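Long-range contacts in ABC transporter periplasmic-binding protein YtfQ (Mycobacterium smegmatis, PDB 6HBM), which probably captures carbohydrates for an ABC transporter, and holds alpha-L-arabinofuranose in its cleft: residues I161-G166 against F210-D215; F187-G192 against M216-M221. All blocks are in the same frame, centred on the assembly; numbering follows the deposited sequence.

Both contacts lie in the lobe built on the sheet 177-184, 146-152, 208-211, 236-239, 257-260 and 292-293, their centres about 13 Å apart, and both reach the bound arabinofuranose. Their segments alternate along the chain: 161-166, then 187-192, then 210-215 and finally 216-221, the last two running on without a break. Contact 1 sets helix 158-171 against the end of strand 208-211 and the start of helix 214-226; contact 2 packs the next part of that helix against the start of helix 189-202. They meet where N213 CG lies 3.4 Å from F187 CD1 and where D215 is salt-bridged to R189; polar groups from contact 1 and an aromatic face from contact 2 line the same sugar site.

Contact 1 of 2, residues I161-G166 against F210-D215; sequences IDRKTG and FAQNDD. With AHR (alpha-L-arabinofuranose), chain J.
R163 stretches from helix 158-171 past the backbone carbonyl of Q212 to the bound sugar, its NH1 lying 2.6 Å from Q212 O while donating a 2.8 Å hydrogen bond to O3 of the arabinofuranose. This is the cleft of a type I periplasmic binding protein, whose Rossmann-like lobe presents ligand-binding residues at the C-terminal ends of its parallel strands, here strand 208-211. An arginine suits the task because its chain can span the gap and its guanidinium can serve several acceptors. The chain is extended from CG to NE (chi3 177°), and the sugar O3 sits at the edge of the flat group, in its plane. NH1 points to O3 at an N-H...O angle of 152°; NH2 adds a weak bond to the same oxygen and also forms a salt bridge with E127, which helps to fix the rotation of the group. At the root of the arginine, Q212 packs against the first methylene, its CG lying 4.0 Å from R163 CB. The amide of Q212 extends past this point: OE1 accepts from G153 N, and NE2 comes within 3.8 Å of K164 CB. F210 brings CE2 to 4.3 Å from R163 O and stacks its ring on F167 of helix 158-171. Asparagine fits position 213, the N-cap of helix 214-226, because its amide both accepts and donates: OD1 caps M216 N, while N213 ND2 gives the sugar O2 a nearly straight bond of 2.8 Å at 167°.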
loop_
_atom_site.group_PDB
_atom_site.type_symbol
_atom_site.label_atom_id
_atom_site.label_comp_id
_atom_site.label_asym_id
_atom_site.label_seq_id
_atom_site.Cartn_x
_atom_site.Cartn_y
_atom_site.Cartn_z
ATOM N N ILE A 161 4.111 -2.211 8.917
ATOM C CA ILE A 161 5.352 -2.422 9.682
ATOM C C ILE A 161 6.463 -1.596 9.031
ATOM O O ILE A 161 7.048 -0.744 9.692
ATOM C CB ILE A 161 5.724 -3.925 9.758
ATOM N N ASP A 162 6.693 -1.806 7.720
ATOM C CA ASP A 162 7.730 -1.118 6.929
ATOM C C ASP A 162 7.558 0.417 6.835
ATOM O O ASP A 162 8.557 1.129 6.894
ATOM C CB ASP A 162 7.852 -1.743 5.507
ATOM C CG ASP A 162 8.668 -3.051 5.385
ATOM O OD1 ASP A 162 9.180 -3.536 6.417
ATOM O OD2 ASP A 162 8.798 -3.579 4.241
ATOM N N ARG A 163 6.330 0.931 6.706
ATOM C CA ARG A 163 6.128 2.391 6.619
ATOM C C ARG A 163 6.457 3.099 7.913
ATOM O O ARG A 163 7.074 4.162 7.891
ATOM C CB ARG A 163 4.703 2.744 6.175
ATOM C CG ARG A 163 4.537 2.531 4.686
ATOM C CD ARG A 163 3.109 2.455 4.189
ATOM N NE ARG A 163 3.082 2.312 2.731
ATOM C CZ ARG A 163 1.982 2.183 1.999
ATOM N NH1 ARG A 163 0.785 2.182 2.576
ATOM N NH2 ARG A 163 2.068 2.049 0.680
ATOM N N LYS A 164 6.024 2.511 9.034
ATOM C CA LYS A 164 6.266 3.012 10.395
ATOM C C LYS A 164 7.789 3.172 10.604
ATOM O O LYS A 164 8.250 4.255 10.988
ATOM C CB LYS A 164 5.664 2.003 11.412
ATOM C CG LYS A 164 5.749 2.380 12.875
ATOM C CD LYS A 164 5.167 1.276 13.754
ATOM C CE LYS A 164 4.902 1.758 15.165
ATOM N NZ LYS A 164 4.226 0.715 15.980
ATOM N N THR A 165 8.550 2.084 10.290
ATOM C CA THR A 165 10.019 1.969 10.376
ATOM C C THR A 165 10.729 3.042 9.538
ATOM O O THR A 165 11.687 3.665 10.007
ATOM C CB THR A 165 10.463 0.567 9.870
ATOM O OG1 THR A 165 9.653 -0.441 10.470
ATOM C CG2 THR A 165 11.922 0.266 10.152
ATOM N N GLY A 166 10.283 3.202 8.296
ATOM C CA GLY A 166 10.849 4.180 7.379
ATOM C C GLY A 166 10.599 5.605 7.812
ATOM O O GLY A 166 11.508 6.433 7.796
ATOM N N PHE A 210 0.616 11.972 9.897
ATOM C CA PHE A 210 1.147 11.048 8.893
ATOM C C PHE A 210 0.206 9.875 8.707
ATOM O O PHE A 210 0.109 9.018 9.591
ATOM C CB PHE A 210 2.552 10.557 9.281
ATOM C CG PHE A 210 3.087 9.401 8.451
ATOM C CD1 PHE A 210 3.141 9.484 7.066
ATOM C CD2 PHE A 210 3.542 8.236 9.062
ATOM C CE1 PHE A 210 3.624 8.417 6.312
ATOM C CE2 PHE A 210 4.025 7.173 8.303
ATOM C CZ PHE A 210 4.063 7.270 6.936
ATOM N N ALA A 211 -0.471 9.816 7.551
ATOM C CA ALA A 211 -1.405 8.733 7.272
ATOM C C ALA A 211 -0.747 7.719 6.372
ATOM O O ALA A 211 -0.353 8.063 5.260
ATOM C CB ALA A 211 -2.667 9.282 6.630
ATOM N N GLN A 212 -0.636 6.456 6.834
ATOM C CA GLN A 212 0.013 5.382 6.054
ATOM C C GLN A 212 -0.764 4.965 4.767
ATOM O O GLN A 212 -0.279 4.134 3.998
ATOM C CB GLN A 212 0.339 4.162 6.936
ATOM C CG GLN A 212 1.530 4.405 7.851
ATOM C CD GLN A 212 1.718 3.276 8.823
ATOM O OE1 GLN A 212 1.135 2.199 8.681
ATOM N NE2 GLN A 212 2.515 3.498 9.858
ATOM N N ASN A 213 -1.916 5.572 4.495
ATOM C CA ASN A 213 -2.634 5.350 3.253
ATOM C C ASN A 213 -3.594 6.496 3.174
ATOM O O ASN A 213 -4.295 6.760 4.153
ATOM C CB ASN A 213 -3.256 3.940 3.196
ATOM C CG ASN A 213 -4.709 3.736 3.563
ATOM O OD1 ASN A 213 -5.230 4.219 4.574
ATOM N ND2 ASN A 213 -5.392 2.945 2.775
ATOM N N ASP A 214 -3.529 7.288 2.111
ATOM C CA ASP A 214 -4.348 8.501 2.047
ATOM C C ASP A 214 -5.797 8.302 2.521
ATOM O O ASP A 214 -6.329 9.218 3.119
ATOM C CB ASP A 214 -4.290 9.151 0.660
ATOM C CG ASP A 214 -4.661 8.257 -0.495
ATOM O OD1 ASP A 214 -5.155 7.130 -0.245
ATOM O OD2 ASP A 214 -4.454 8.677 -1.654
ATOM N N ASP A 215 -6.396 7.106 2.321
ATOM C CA ASP A 215 -7.759 6.777 2.788
ATOM C C ASP A 215 -7.977 7.103 4.269
ATOM O O ASP A 215 -8.991 7.730 4.606
ATOM C CB ASP A 215 -8.125 5.296 2.519
ATOM C CG ASP A 215 -9.037 5.088 1.326
ATOM O OD1 ASP A 215 -8.538 5.188 0.170
ATOM O OD2 ASP A 215 -10.247 4.785 1.546
HETATM O O5 AHR J . -0.673 -3.281 0.464
HETATM C C5 AHR J . -0.683 -1.935 0.027
HETATM C C4 AHR J . -1.654 -1.182 0.885
HETATM O O4 AHR J . -2.921 -1.897 0.919
HETATM C C3 AHR J . -2.024 0.214 0.412
HETATM O O3 AHR J . -1.074 1.226 0.709
HETATM C C2 AHR J . -3.333 0.412 1.160
HETATM O O2 AHR J . -4.025 1.583 0.743
HETATM C C1 AHR J . -4.001 -0.942 0.889
HETATM O O1 AHR J . -5.053 -1.289 1.824
#

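Contact 2 of 2, residues F187-G192 against M216-M221; sequences FTRSGG and MGLGAM. With AHR (alpha-L-arabinofuranose), chain J.
M216 of helix 214-226 threads its side chain along the backbone of 187-192 toward F187. Its CB sits 3.9 Å from G192 CA, and CG follows at 3.2 Å from T188 O. The sulfur comes next, beside the backbone N and CA of F187, in a Met-aromatic contact 5.4 Å from the ring centroid and oblique to the ring, 66° off its normal. A bend at the last torsion (chi3 -33°) turns the methyl CE to the ring edge, 3.9 Å from F187 CD1. A long, flexible, apolar chain suits this course. The phenylalanine in turn offers one face to the arabinofuranose, whose C2 stands 4.0 Å above the ring plane, displaced from the ring centre; such an aromatic platform under the sugar is a familiar feature of carbohydrate-binding clefts, and it belongs here to the loop that follows strand 177-184 in this type I binding-protein lobe. The next residue, T188, is the N-cap of helix 189-202: its OG1 accepts from G191 N at 3.2 Å, as a short hydroxyl side chain can. Further along, helices 189-202 and 214-226 meet through glycines, which let the backbones come close enough for CA-H...O contacts, G219 CA approaching R189 O at 3.5 Å and G192 CA facing M216 O. R189 crosses L218 obliquely, its aliphatic stem beside the leucine CB. The guanidinium carries L218 CD1 over one face, 3.3 Å from R189 NH2, while its NH1 forms a salt bridge with D215 OD2.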
loop_
_atom_site.group_PDB
_atom_site.type_symbol
_atom_site.label_atom_id
_atom_site.label_comp_id
_atom_site.label_asym_id
_atom_site.label_seq_id
_atom_site.Cartn_x
_atom_site.Cartn_y
_atom_site.Cartn_z
ATOM N N PHE A 187 -6.331 0.923 7.605
ATOM C CA PHE A 187 -6.337 1.414 6.213
ATOM C C PHE A 187 -7.745 1.726 5.702
ATOM O O PHE A 187 -8.057 1.408 4.563
ATOM C CB PHE A 187 -5.626 0.454 5.231
ATOM C CG PHE A 187 -4.130 0.275 5.316
ATOM C CD1 PHE A 187 -3.297 1.360 5.543
ATOM C CD2 PHE A 187 -3.545 -0.934 4.967
ATOM C CE1 PHE A 187 -1.918 1.214 5.520
ATOM C CE2 PHE A 187 -2.166 -1.082 4.954
ATOM C CZ PHE A 187 -1.360 -0.006 5.226
ATOM N N THR A 188 -8.594 2.351 6.521
ATOM C CA THR A 188 -9.953 2.693 6.102
ATOM C C THR A 188 -10.238 4.133 6.423
ATOM O O THR A 188 -9.519 4.753 7.195
ATOM C CB THR A 188 -10.983 1.782 6.775
ATOM O OG1 THR A 188 -10.785 1.804 8.181
ATOM C CG2 THR A 188 -10.917 0.366 6.272
ATOM N N ARG A 189 -11.302 4.665 5.841
ATOM C CA ARG A 189 -11.717 6.040 6.094
ATOM C C ARG A 189 -12.397 6.044 7.469
ATOM O O ARG A 189 -12.185 6.976 8.248
ATOM C CB ARG A 189 -12.668 6.552 4.983
ATOM C CG ARG A 189 -12.070 7.553 3.979
ATOM C CD ARG A 189 -13.198 8.226 3.194
ATOM N NE ARG A 189 -12.786 8.851 1.932
ATOM C CZ ARG A 189 -12.508 8.203 0.799
ATOM N NH1 ARG A 189 -12.540 6.871 0.756
ATOM N NH2 ARG A 189 -12.169 8.879 -0.293
ATOM N N SER A 190 -13.198 4.992 7.771
ATOM C CA SER A 190 -13.884 4.857 9.062
ATOM C C SER A 190 -12.885 4.949 10.212
ATOM O O SER A 190 -12.993 5.839 11.062
ATOM C CB SER A 190 -14.641 3.530 9.142
ATOM O OG SER A 190 -15.003 3.192 10.476
ATOM N N GLY A 191 -11.911 4.039 10.194
ATOM C CA GLY A 191 -10.838 3.972 11.179
ATOM C C GLY A 191 -10.052 5.265 11.213
ATOM O O GLY A 191 -9.778 5.803 12.292
ATOM N N GLY A 192 -9.774 5.801 10.021
ATOM C CA GLY A 192 -9.048 7.053 9.875
ATOM C C GLY A 192 -9.674 8.223 10.589
ATOM O O GLY A 192 -8.952 9.090 11.060
ATOM N N MET A 216 -7.037 6.701 5.146
ATOM C CA MET A 216 -7.129 7.065 6.572
ATOM C C MET A 216 -6.980 8.594 6.732
ATOM O O MET A 216 -7.726 9.187 7.510
ATOM C CB MET A 216 -6.078 6.338 7.422
ATOM C CG MET A 216 -6.404 4.863 7.659
ATOM S SD MET A 216 -5.093 3.817 8.399
ATOM C CE MET A 216 -3.570 4.569 7.709
ATOM N N GLY A 217 -6.070 9.202 5.953
ATOM C CA GLY A 217 -5.853 10.648 5.907
ATOM C C GLY A 217 -7.059 11.458 5.446
ATOM O O GLY A 217 -7.205 12.631 5.798
ATOM N N LEU A 218 -7.917 10.846 4.626
ATOM C CA LEU A 218 -9.146 11.460 4.158
ATOM C C LEU A 218 -10.145 11.457 5.309
ATOM O O LEU A 218 -10.591 12.532 5.720
ATOM C CB LEU A 218 -9.683 10.769 2.896
ATOM C CG LEU A 218 -8.814 11.006 1.645
ATOM C CD1 LEU A 218 -9.147 10.029 0.522
ATOM C CD2 LEU A 218 -8.954 12.448 1.136
ATOM N N GLY A 219 -10.370 10.290 5.921
ATOM C CA GLY A 219 -11.220 10.189 7.108
ATOM C C GLY A 219 -10.751 11.134 8.207
ATOM O O GLY A 219 -11.547 11.749 8.922
ATOM N N ALA A 220 -9.432 11.288 8.306
ATOM C CA ALA A 220 -8.808 12.189 9.249
ATOM C C ALA A 220 -9.084 13.636 8.864
ATOM O O ALA A 220 -9.347 14.431 9.755
ATOM C CB ALA A 220 -7.308 11.933 9.295
ATOM N N MET A 221 -9.053 13.993 7.562
ATOM C CA MET A 221 -9.338 15.380 7.198
ATOM C C MET A 221 -10.796 15.755 7.486
ATOM O O MET A 221 -11.063 16.937 7.684
ATOM C CB MET A 221 -8.916 15.735 5.765
ATOM C CG MET A 221 -9.761 15.140 4.693
ATOM S SD MET A 221 -9.878 16.121 3.194
ATOM C CE MET A 221 -11.374 15.369 2.476
HETATM O O5 AHR J . -0.673 -3.281 0.464
HETATM C C5 AHR J . -0.683 -1.935 0.027
HETATM C C4 AHR J . -1.654 -1.182 0.885
HETATM O O4 AHR J . -2.921 -1.897 0.919
HETATM C C3 AHR J . -2.024 0.214 0.412
HETATM O O3 AHR J . -1.074 1.226 0.709
HETATM C C2 AHR J . -3.333 0.412 1.160
HETATM O O2 AHR J . -4.025 1.583 0.743
HETATM C C1 AHR J . -4.001 -0.942 0.889
HETATM O O1 AHR J . -5.053 -1.289 1.824
#